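Local structure of putative Oleoyl-[acyl-carrier protein] thioesterase (Lactobacillus plantarum, 2OWN) at residues 221-226 / 236-241. The protein probably hydrolyses the thioester of oleoyl-acyl carrier protein, releasing the fatty acid from its carrier. Numbering follows the deposited sequence.
Sequences AHANIL and TSHLIE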
loop_
_atom_site.group_PDB
_atom_site.type_symbol
_atom_site.label_atom_id
_atom_site.label_comp_id
_atom_site.label_asym_id
_atom_site.label_seq_id
_atom_site.Cartn_x
_atom_site.Cartn_y
_atom_site.Cartn_z
ATOM N N ALA B 221 -5.323 -16.836 9.144
ATOM C CA ALA B 221 -5.593 -15.737 10.078
ATOM C C ALA B 221 -6.837 -16.072 10.873
ATOM O O ALA B 221 -7.857 -16.409 10.272
ATOM C CB ALA B 221 -5.791 -14.424 9.337
ATOM N N HIS B 222 -6.747 -15.981 12.201
ATOM C CA HIS B 222 -7.859 -16.258 13.118
ATOM C C HIS B 222 -8.187 -15.000 13.920
ATOM O O HIS B 222 -7.292 -14.194 14.163
ATOM C CB HIS B 222 -7.529 -17.396 14.073
ATOM C CG HIS B 222 -7.117 -18.666 13.406
ATOM N ND1 HIS B 222 -8.027 -19.567 12.901
ATOM C CD2 HIS B 222 -5.894 -19.208 13.200
ATOM C CE1 HIS B 222 -7.382 -20.598 12.387
ATOM N NE2 HIS B 222 -6.087 -20.406 12.560
ATOM N N ALA B 223 -9.459 -14.835 14.306
ATOM C CA ALA B 223 -9.925 -13.687 15.116
ATOM C C ALA B 223 -11.157 -14.006 15.980
ATOM O O ALA B 223 -12.077 -14.690 15.510
ATOM C CB ALA B 223 -10.202 -12.458 14.243
ATOM N N ASN B 224 -11.116 -13.549 17.239
ATOM C CA ASN B 224 -12.193 -13.659 18.231
ATOM C C ASN B 224 -12.579 -12.256 18.643
ATOM O O ASN B 224 -11.699 -11.508 19.066
ATOM C CB ASN B 224 -11.745 -14.413 19.501
ATOM C CG ASN B 224 -11.525 -15.897 19.279
ATOM O OD1 ASN B 224 -12.265 -16.542 18.546
ATOM N ND2 ASN B 224 -10.546 -16.462 19.981
ATOM N N ILE B 225 -13.856 -11.899 18.501
ATOM C CA ILE B 225 -14.393 -10.594 18.898
ATOM C C ILE B 225 -14.864 -10.871 20.323
ATOM O O ILE B 225 -15.809 -11.659 20.521
ATOM C CB ILE B 225 -15.541 -10.107 17.993
ATOM C CG1 ILE B 225 -15.074 -10.015 16.527
ATOM C CG2 ILE B 225 -16.073 -8.746 18.503
ATOM C CD1 ILE B 225 -16.176 -9.645 15.548
ATOM N N LEU B 226 -14.213 -10.227 21.294
ATOM C CA LEU B 226 -14.467 -10.414 22.730
ATOM C C LEU B 226 -15.031 -9.180 23.437
ATOM O O LEU B 226 -14.771 -8.054 22.984
ATOM C CB LEU B 226 -13.140 -10.773 23.410
ATOM C CG LEU B 226 -12.384 -12.007 22.894
ATOM C CD1 LEU B 226 -10.980 -12.055 23.493
ATOM C CD2 LEU B 226 -13.158 -13.293 23.168
ATOM N N THR B 236 -10.379 -7.558 20.267
ATOM C CA THR B 236 -10.224 -8.605 19.234
ATOM C C THR B 236 -8.863 -9.288 19.494
ATOM O O THR B 236 -7.865 -8.599 19.672
ATOM C CB THR B 236 -10.397 -8.142 17.777
ATOM O OG1 THR B 236 -9.330 -7.281 17.396
ATOM C CG2 THR B 236 -11.764 -7.449 17.586
ATOM N N SER B 237 -8.877 -10.619 19.569
ATOM C CA SER B 237 -7.710 -11.480 19.795
ATOM C C SER B 237 -7.458 -12.139 18.452
ATOM O O SER B 237 -8.356 -12.801 17.939
ATOM C CB SER B 237 -8.013 -12.518 20.872
ATOM O OG SER B 237 -6.931 -13.410 21.066
ATOM N N HIS B 238 -6.249 -11.983 17.913
ATOM C CA HIS B 238 -5.849 -12.503 16.602
ATOM C C HIS B 238 -4.639 -13.430 16.657
ATOM O O HIS B 238 -3.787 -13.291 17.544
ATOM C CB HIS B 238 -5.465 -11.352 15.668
ATOM C CG HIS B 238 -6.522 -10.312 15.476
ATOM N ND1 HIS B 238 -7.235 -10.190 14.304
ATOM C CD2 HIS B 238 -6.969 -9.332 16.297
ATOM C CE1 HIS B 238 -8.088 -9.187 14.417
ATOM N NE2 HIS B 238 -7.949 -8.653 15.615
ATOM N N LEU B 239 -4.577 -14.343 15.677
ATOM C CA LEU B 239 -3.476 -15.301 15.485
ATOM C C LEU B 239 -3.246 -15.539 13.984
ATOM O O LEU B 239 -4.209 -15.832 13.269
ATOM C CB LEU B 239 -3.753 -16.646 16.177
ATOM C CG LEU B 239 -2.743 -17.814 16.011
ATOM C CD1 LEU B 239 -1.338 -17.432 16.470
ATOM C CD2 LEU B 239 -3.213 -19.059 16.742
ATOM N N ILE B 240 -1.998 -15.380 13.531
ATOM C CA ILE B 240 -1.574 -15.670 12.156
ATOM C C ILE B 240 -0.662 -16.899 12.303
ATOM O O ILE B 240 0.288 -16.866 13.105
ATOM C CB ILE B 240 -0.803 -14.524 11.471
ATOM C CG1 ILE B 240 -1.598 -13.210 11.462
ATOM C CG2 ILE B 240 -0.420 -14.906 10.023
ATOM C CD1 ILE B 240 -2.906 -13.241 10.682
ATOM N N GLU B 241 -0.972 -17.966 11.562
ATOM C CA GLU B 241 -0.188 -19.209 11.539
ATOM C C GLU B 241 0.034 -19.725 10.107
ATOM O O GLU B 241 -0.728 -19.372 9.207
ATOM C CB GLU B 241 -0.857 -20.289 12.405
ATOM C CG GLU B 241 -2.271 -20.687 11.983
ATOM C CD GLU B 241 -2.918 -21.740 12.867
ATOM O OE1 GLU B 241 -2.337 -22.183 13.888
ATOM O OE2 GLU B 241 -4.042 -22.142 12.516
HETATM O O HOH W 1 -6.624 -12.239 12.318
HETATM O O HOH W 2 -8.444 -15.566 21.739
#
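His222 and Glu241 meet across the two antiparallel strands of a hairpin. His222 NE2 donates to Glu241 OE2 at 2.7 Å. The oxygen lies near the ring plane, at the imidazole edge. The carboxylate stands almost upright to the ring. The two planes are 80° apart, and the N-H meets OE2 from above the carboxylate plane, 53° out of it. Glu241 reaches diagonally over one residue, since the direct partner of His222 is Leu239. The CG of Glu241 sits between its backbone N and carbonyl carbon (chi1 60°), and the extended chain beyond brings OE2 to the ring. His222 ND1 bonds Thr163 OG1 on the adjoining strand 162-167, so both ring nitrogens are engaged.

On the same face, one water joins Asn224 ND2, at 2.9 Å, to Ser237 OG. The amide is also tied to Thr161 OG1 and the Glu156 carbonyl.

The other face packs on helix 184-191, the hot-dog fold's helix against its curved sheet. There Ala223 CB lies oblique to the His238 ring, 3.7 Å from ND1. A water in the ring plane links ND1 to His222 O. At the other side of the ring, His238 NE2 and Thr236 OG1 share a hydrogen bond of 2.6 Å. Thr236 OG1 also pairs with Trp254 NE1. Ala221 CB and Ile240 CD1 press tightly together at 3.4 Å.

Four backbone bonds frame the His222-Leu239 and Asn224-Ser237 pairs. Polar side chains on each face thus find partners, and each histidine is held through both nitrogens. The nearby carboxylate would probably favour a protonated His222.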